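Monooxygenase (Agrobacterium tumefaciens, PDB 2I7G) probably acts as a flavin-dependent monooxygenase of the luciferase-like family. Local coordinates at residues B[96-102]-B[126-132]; B[103-107]-B[140-145]; B[233-237]-B[250-254]. One frame throughout, in Å; residues are numbered along the deposited sequence. Where two conformers were deposited one is given.

Contact 1: B[96-102]-B[126-132]; sequences RLTSAVS and RAEIMAG
R96 reaches across to E128 where two parallel neighbours of the TIM barrel, strands 96-99 and 127-131, begin to pair; helix 109-122 joins them as a beta-alpha-beta unit. A bend in the arginine chain (chi3 56°) turns the guanidinium to the carboxylate, and NE donates to E128 OE2 at 2.8 Å, on the anti side of the carboxylate and well out of its plane, while NH2 adds a weak bond to the same oxygen. R126 O lies over the centre of one guanidinium face. The other carboxylate oxygen of E128 pairs with R329, so both oxygens are engaged.

L97 carries the regular pairing: its N donates to R126 O at 2.8 Å and its O accepts from E128 N at 2.9 Å, while the side chain packs outward on L85 and A88 of helix 81-89. T98 points to the opposite side of the sheet, the same side as E128. With OG1 anti to N (chi1 -178°), its hydroxyl lies close to the next peptide and donates to S99 O at 2.7 Å, in the carbonyl plane; a water links OG1 to E128 OE1. At S99 the strand pairing breaks. The backbone bond from S99 N to E128 O is weak, and M130 N turns to S99 OG, 3.0 Å away, which also shares a hydrogen bond with S102 OG.

A cis peptide joins A100 to V101, as seen in several members of the luciferase-like family. Over this irregular turn lies selenomethionine M130, its CE 3.7 Å from A100 CB and its SE 3.9 Å from V101 CG1. S102 resumes pairing one residue out of step: its N donates to M130 O, and its O receives G132 N at 3.1 Å with an N-H...O angle of 166°.

Contact 2: B[103-107]-B[140-145]; sequences VLSSD and YPLFGY
The loop that follows strand 96-99 of the TIM barrel and leads into helix 109-122 packs here against the last turn of helix 136-143, beside the subunit interface. S106 is the residue around which three aromatic side chains gather. Its CB lies 3.8 Å from Y140 CE1, its CA 3.5 Å from Y145 CE2, and its carbonyl O 3.8 Å from F143 CG.

The Y145 ring is sandwiched between two carbonyls, with S105 O over one face and F143 O over the other, both displaced toward the rim. Y145 CB in turn rests on a face of the Y140 ring, so the two tyrosines pack on each other as well as on the loop. This fold-back follows from the way the helix ends: G144 takes a positive phi (83°), and Y140 O accepts both F143 N at 3.1 Å and Y145 N at 3.3 Å, from opposite faces of the carbonyl.

Polar links between the segments are indirect. A water donates to S106 O at 2.9 Å and lies 3.1 Å from Y145 OH, while K157 NZ bonds Y145 OH together with S105 O and D107 O, tying loop and tyrosine to helix 150-166. R111 of the second subunit donates to S106 O and makes a cation-pi contact with F143; H72 of the same chain as F143 meets that ring edge-to-face.

Loops that follow the strands, as 103-107 does, lie at the C-terminal end of a TIM barrel, here beside the dimer interface.

Contact 3: B[233-237]-B[250-254]; sequences FDLYH and LRTSI
F233 and T252 meet through a CH-pi contact: T252 CB sits over one face of the phenyl ring, 4.0 Å from its centroid and 20° off the normal. S253 O comes to the edge of the same ring, in its plane, at 3.5 Å from CZ.

Apolar packing spreads to both sides of this pair. I254 CG2 touches F233 CE2 at 3.9 Å, the two side chains crossing at about a right angle. T252 CG2 lies between the two rings and reaches Y236 CE2 at 3.5 Å, and the L250 side chain runs past Y236 in the opposite direction, its CB 3.9 Å from Y236 CE2. On the outer flank L250 CD1 abuts the edge of the H237 imidazole, whose face lies against Y236. Helix 230-242 thereby covers the outside of the barrel strand that follows it, in the beta-alpha-beta unit of strand 217-220, this helix and strand 252-260. The ring of F325 also meets F233.

Polar contact is slight. The Y236 ring swings out opposite its backbone nitrogen (chi1 175°) and extends to the residue just before the strand, where R251 N makes a weak bond to Y236 OH at 3.4 Å; the stronger partner of that hydroxyl is L215 O.

Contact 1 and contact 3 are two layers of one barrel: the first joins neighbouring strands near the centre of the chain, the second lays a helix on the outside of another strand of the same sheet, about 17 Å away between centres. Contact 2 is peripheral yet largely buried, with the second subunit beside it; its loop continues directly from contact 1, V103 packing on G132 and L104 on A131. The chemistry changes accordingly. Backbone hydrogen bonds and a salt bridge to a buried glutamate dominate 96-102 with 126-132, aromatic and aliphatic packing dominates 233-237 with 250-254, and contact 2 combines tyrosine packing with water and the second subunit, which touches neither of the others.

Contact 1: B[96-102]-B[126-132]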
# COMPACT_ATOMS: atom_id res chain seq x y z
N ARG B 96 -7.58 -15.45 2.53
CA ARG B 96 -7.79 -14.17 3.14
C ARG B 96 -6.46 -13.52 3.48
O ARG B 96 -5.46 -14.20 3.76
CB ARG B 96 -8.75 -14.28 4.31
CG ARG B 96 -10.13 -14.76 3.77
CD ARG B 96 -11.26 -14.69 4.73
NE ARG B 96 -11.43 -13.36 5.27
CZ ARG B 96 -12.27 -12.46 4.77
NH1 ARG B 96 -13.02 -12.72 3.69
NH2 ARG B 96 -12.34 -11.28 5.35
N LEU B 97 -6.45 -12.20 3.45
CA LEU B 97 -5.18 -11.44 3.49
C LEU B 97 -5.21 -10.45 4.65
O LEU B 97 -6.04 -9.49 4.65
CB LEU B 97 -4.99 -10.68 2.16
CG LEU B 97 -4.82 -11.60 0.92
CD1 LEU B 97 -4.95 -10.73 -0.35
CD2 LEU B 97 -3.49 -12.37 0.95
N THR B 98 -4.34 -10.64 5.63
CA THR B 98 -4.45 -9.82 6.88
C THR B 98 -3.09 -9.25 7.28
O THR B 98 -2.05 -9.84 7.00
CB THR B 98 -5.07 -10.62 8.08
OG1 THR B 98 -5.21 -9.79 9.24
CG2 THR B 98 -4.20 -11.85 8.46
N SER B 99 -3.11 -8.11 7.95
CA SER B 99 -1.91 -7.76 8.74
C SER B 99 -1.82 -8.71 9.97
O SER B 99 -2.82 -9.30 10.38
CB SER B 99 -1.94 -6.30 9.18
OG SER B 99 -3.13 -6.00 9.88
N ALA B 100 -0.63 -8.84 10.55
CA ALA B 100 -0.41 -9.73 11.71
C ALA B 100 0.93 -9.34 12.37
O ALA B 100 1.84 -10.15 12.40
CB ALA B 100 -0.40 -11.25 11.22
N VAL B 101 1.06 -8.10 12.86
CA VAL B 101 -0.07 -7.18 13.13
C VAL B 101 0.21 -5.82 12.50
O VAL B 101 1.34 -5.54 12.06
CB VAL B 101 -0.26 -6.92 14.68
CG1 VAL B 101 -0.40 -8.26 15.39
CG2 VAL B 101 0.94 -6.16 15.26
N SER B 102 -0.83 -5.02 12.41
CA SER B 102 -0.76 -3.59 12.16
C SER B 102 -0.50 -2.96 13.54
O SER B 102 -1.27 -3.17 14.47
CB SER B 102 -2.10 -3.09 11.63
OG SER B 102 -2.29 -3.46 10.27
N ARG B 126 -11.47 -9.91 0.49
CA ARG B 126 -10.65 -10.87 1.27
C ARG B 126 -9.70 -10.23 2.33
O ARG B 126 -8.90 -10.97 3.00
CB ARG B 126 -9.85 -11.74 0.33
CG ARG B 126 -10.68 -12.80 -0.38
CD ARG B 126 -9.90 -13.62 -1.35
NE ARG B 126 -9.32 -12.87 -2.47
CZ ARG B 126 -8.04 -12.91 -2.85
NH1 ARG B 126 -7.11 -13.63 -2.19
NH2 ARG B 126 -7.68 -12.19 -3.91
N ALA B 127 -9.79 -8.90 2.53
CA ALA B 127 -8.89 -8.20 3.46
C ALA B 127 -9.36 -8.23 4.92
O ALA B 127 -10.58 -8.24 5.21
CB ALA B 127 -8.61 -6.71 3.01
N GLU B 128 -8.37 -8.19 5.83
CA GLU B 128 -8.62 -8.04 7.26
C GLU B 128 -7.46 -7.27 7.89
O GLU B 128 -6.32 -7.20 7.33
CB GLU B 128 -8.72 -9.42 7.97
CG GLU B 128 -9.72 -10.39 7.37
CD GLU B 128 -9.85 -11.66 8.19
OE1 GLU B 128 -9.06 -11.84 9.16
OE2 GLU B 128 -10.73 -12.47 7.83
N ILE B 129 -7.77 -6.68 9.04
CA ILE B 129 -6.75 -5.97 9.83
C ILE B 129 -6.63 -6.70 11.17
O ILE B 129 -7.65 -6.99 11.81
CB ILE B 129 -7.19 -4.49 10.13
CG1 ILE B 129 -7.31 -3.70 8.81
CG2 ILE B 129 -6.18 -3.86 11.12
CD1 ILE B 129 -8.10 -2.33 8.97
N MSE B 130 -5.39 -7.02 11.58
CA MSE B 130 -5.18 -7.50 12.95
C MSE B 130 -4.33 -6.46 13.66
O MSE B 130 -3.16 -6.24 13.31
CB MSE B 130 -4.51 -8.88 12.97
CG MSE B 130 -4.29 -9.37 14.38
SE MSE B 130 -3.08 -10.95 14.39
CE MSE B 130 -3.70 -11.92 12.82
N ALA B 131 -4.96 -5.75 14.60
CA ALA B 131 -4.29 -4.64 15.27
C ALA B 131 -3.67 -5.12 16.58
O ALA B 131 -4.31 -5.87 17.35
CB ALA B 131 -5.27 -3.55 15.53
N GLY B 132 -2.46 -4.69 16.85
CA GLY B 132 -1.85 -5.04 18.12
C GLY B 132 -0.61 -4.23 18.44
O GLY B 132 -0.20 -3.34 17.69
O HOH W 1 -6.96 -11.06 10.86

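Contact 2: B[103-107]-B[140-145]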
# COMPACT_ATOMS: atom_id res chain seq x y z
N VAL B 103 0.60 -2.21 13.70
CA VAL B 103 0.86 -1.52 14.99
C VAL B 103 0.03 -0.22 14.94
O VAL B 103 0.52 0.89 14.65
CB VAL B 103 2.37 -1.28 15.24
CG1 VAL B 103 2.58 -0.64 16.63
CG2 VAL B 103 3.14 -2.63 15.13
N LEU B 104 -1.25 -0.39 15.22
CA LEU B 104 -2.21 0.67 14.98
C LEU B 104 -1.90 1.95 15.80
O LEU B 104 -2.11 3.08 15.30
CB LEU B 104 -3.61 0.14 15.29
CG LEU B 104 -4.74 1.15 15.05
CD1 LEU B 104 -4.77 1.58 13.54
CD2 LEU B 104 -6.08 0.51 15.49
N SER B 105 -1.42 1.78 17.03
CA SER B 105 -1.16 2.93 17.92
C SER B 105 -0.28 4.00 17.29
O SER B 105 -0.46 5.18 17.57
CB SER B 105 -0.53 2.48 19.24
OG SER B 105 -1.44 1.73 20.00
N SER B 106 0.65 3.57 16.43
CA SER B 106 1.62 4.49 15.83
C SER B 106 1.27 4.88 14.40
O SER B 106 2.06 5.54 13.74
CB SER B 106 3.08 3.98 15.95
OG SER B 106 3.12 2.60 15.71
N ASP B 107 0.05 4.55 13.96
CA ASP B 107 -0.33 4.82 12.56
C ASP B 107 -1.57 5.73 12.56
O ASP B 107 -2.14 6.07 13.62
CB ASP B 107 -0.55 3.51 11.79
CG ASP B 107 -0.24 3.63 10.23
OD1 ASP B 107 -0.27 4.77 9.63
OD2 ASP B 107 0.02 2.56 9.62
N TYR B 140 8.13 3.21 18.20
CA TYR B 140 7.48 4.48 18.55
C TYR B 140 8.33 5.74 18.28
O TYR B 140 7.79 6.78 17.91
CB TYR B 140 7.05 4.46 20.02
CG TYR B 140 5.59 4.17 20.28
CD1 TYR B 140 4.82 3.41 19.39
CD2 TYR B 140 4.98 4.64 21.44
CE1 TYR B 140 3.48 3.15 19.65
CE2 TYR B 140 3.65 4.38 21.71
CZ TYR B 140 2.91 3.64 20.81
OH TYR B 140 1.59 3.38 21.07
N PRO B 141 9.67 5.67 18.52
CA PRO B 141 10.50 6.86 18.25
C PRO B 141 10.45 7.33 16.80
O PRO B 141 10.64 8.51 16.54
CB PRO B 141 11.91 6.37 18.58
CG PRO B 141 11.72 5.32 19.55
CD PRO B 141 10.50 4.59 19.09
N LEU B 142 10.18 6.43 15.87
CA LEU B 142 10.14 6.82 14.46
C LEU B 142 8.93 7.69 14.16
O LEU B 142 8.95 8.52 13.24
CB LEU B 142 10.15 5.55 13.56
CG LEU B 142 10.09 5.72 12.04
CD1 LEU B 142 11.14 6.76 11.53
CD2 LEU B 142 10.18 4.32 11.30
N PHE B 143 7.86 7.50 14.93
CA PHE B 143 6.59 8.20 14.69
C PHE B 143 6.27 9.30 15.72
O PHE B 143 5.21 9.92 15.68
CB PHE B 143 5.46 7.14 14.47
CG PHE B 143 5.73 6.25 13.28
CD1 PHE B 143 5.63 6.76 11.99
CD2 PHE B 143 6.19 4.92 13.45
CE1 PHE B 143 5.94 5.97 10.86
CE2 PHE B 143 6.50 4.12 12.32
CZ PHE B 143 6.37 4.65 11.03
N GLY B 144 7.22 9.57 16.60
CA GLY B 144 7.16 10.72 17.47
C GLY B 144 6.33 10.55 18.73
O GLY B 144 5.99 11.54 19.38
N TYR B 145 6.05 9.29 19.10
CA TYR B 145 5.19 9.02 20.28
C TYR B 145 6.00 8.86 21.58
O TYR B 145 7.23 8.80 21.54
CB TYR B 145 4.24 7.83 20.00
CG TYR B 145 3.24 8.13 18.89
CD1 TYR B 145 2.20 9.05 19.09
CD2 TYR B 145 3.34 7.52 17.64
CE1 TYR B 145 1.29 9.35 18.07
CE2 TYR B 145 2.44 7.83 16.60
CZ TYR B 145 1.41 8.73 16.84
OH TYR B 145 0.51 9.06 15.83
O HOH W 2 1.75 8.32 13.10

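Contact 3: B[233-237]-B[250-254]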
# COMPACT_ATOMS: atom_id res chain seq x y z
N PHE B 233 -8.77 -17.23 27.35
CA PHE B 233 -9.99 -17.25 26.54
C PHE B 233 -11.25 -17.26 27.44
O PHE B 233 -12.28 -16.73 27.03
CB PHE B 233 -10.02 -18.42 25.57
CG PHE B 233 -9.16 -18.20 24.35
CD1 PHE B 233 -8.77 -16.91 23.98
CD2 PHE B 233 -8.77 -19.27 23.57
CE1 PHE B 233 -7.97 -16.70 22.84
CE2 PHE B 233 -7.97 -19.07 22.42
CZ PHE B 233 -7.59 -17.80 22.06
N ASP B 234 -11.14 -17.87 28.64
CA ASP B 234 -12.18 -17.72 29.68
C ASP B 234 -12.48 -16.27 29.95
O ASP B 234 -13.63 -15.85 30.02
CB ASP B 234 -11.76 -18.35 31.05
CG ASP B 234 -11.76 -19.87 31.05
OD1 ASP B 234 -12.18 -20.46 30.02
OD2 ASP B 234 -11.37 -20.47 32.11
N LEU B 235 -11.42 -15.50 30.16
CA LEU B 235 -11.54 -14.11 30.50
C LEU B 235 -12.16 -13.29 29.36
O LEU B 235 -12.98 -12.42 29.60
CB LEU B 235 -10.17 -13.58 30.85
CG LEU B 235 -10.00 -12.17 31.36
CD1 LEU B 235 -10.74 -11.98 32.69
CD2 LEU B 235 -8.50 -12.01 31.54
N TYR B 236 -11.73 -13.58 28.12
CA TYR B 236 -12.35 -13.01 26.92
C TYR B 236 -13.88 -13.23 26.90
O TYR B 236 -14.65 -12.29 26.75
CB TYR B 236 -11.70 -13.70 25.71
CG TYR B 236 -12.28 -13.35 24.39
CD1 TYR B 236 -12.21 -12.04 23.90
CD2 TYR B 236 -12.90 -14.33 23.60
CE1 TYR B 236 -12.73 -11.69 22.63
CE2 TYR B 236 -13.44 -14.01 22.35
CZ TYR B 236 -13.34 -12.69 21.87
OH TYR B 236 -13.84 -12.38 20.63
N HIS B 237 -14.29 -14.48 27.04
CA HIS B 237 -15.72 -14.82 26.99
C HIS B 237 -16.48 -14.24 28.18
O HIS B 237 -17.63 -13.81 28.02
CB HIS B 237 -15.93 -16.34 26.90
CG HIS B 237 -15.39 -16.94 25.63
ND1 HIS B 237 -15.88 -16.59 24.38
CD2 HIS B 237 -14.43 -17.87 25.41
CE1 HIS B 237 -15.22 -17.26 23.45
NE2 HIS B 237 -14.33 -18.04 24.05
N LEU B 250 -18.01 -13.21 18.53
CA LEU B 250 -16.76 -13.59 19.14
C LEU B 250 -16.07 -14.64 18.28
O LEU B 250 -16.69 -15.62 17.82
CB LEU B 250 -16.97 -14.05 20.58
CG LEU B 250 -17.83 -13.13 21.46
CD1 LEU B 250 -18.02 -13.74 22.84
CD2 LEU B 250 -17.24 -11.72 21.52
N ARG B 251 -14.79 -14.42 18.02
CA ARG B 251 -13.94 -15.36 17.27
C ARG B 251 -12.61 -15.39 17.99
O ARG B 251 -12.17 -14.36 18.53
CB ARG B 251 -13.72 -14.92 15.81
CG ARG B 251 -14.98 -14.68 14.96
CD ARG B 251 -15.51 -15.98 14.36
NE ARG B 251 -16.72 -15.76 13.56
CZ ARG B 251 -17.96 -15.83 14.04
NH1 ARG B 251 -18.99 -15.61 13.23
NH2 ARG B 251 -18.18 -16.13 15.31
N THR B 252 -11.97 -16.55 18.01
CA THR B 252 -10.66 -16.65 18.62
C THR B 252 -9.69 -17.33 17.67
O THR B 252 -10.04 -18.24 16.90
CB THR B 252 -10.72 -17.42 19.97
OG1 THR B 252 -11.27 -18.72 19.75
CG2 THR B 252 -11.61 -16.66 21.03
N SER B 253 -8.43 -16.92 17.76
CA SER B 253 -7.36 -17.54 16.99
C SER B 253 -6.21 -17.79 17.96
O SER B 253 -6.01 -17.07 18.98
CB SER B 253 -6.89 -16.56 15.88
OG SER B 253 -5.89 -17.18 15.11
N ILE B 254 -5.41 -18.80 17.64
CA ILE B 254 -4.08 -18.89 18.27
C ILE B 254 -3.01 -18.70 17.20
O ILE B 254 -3.13 -19.21 16.07
CB ILE B 254 -3.88 -20.17 19.12
CG1 ILE B 254 -3.85 -21.44 18.24
CG2 ILE B 254 -4.95 -20.23 20.29
CD1 ILE B 254 -3.60 -22.75 19.02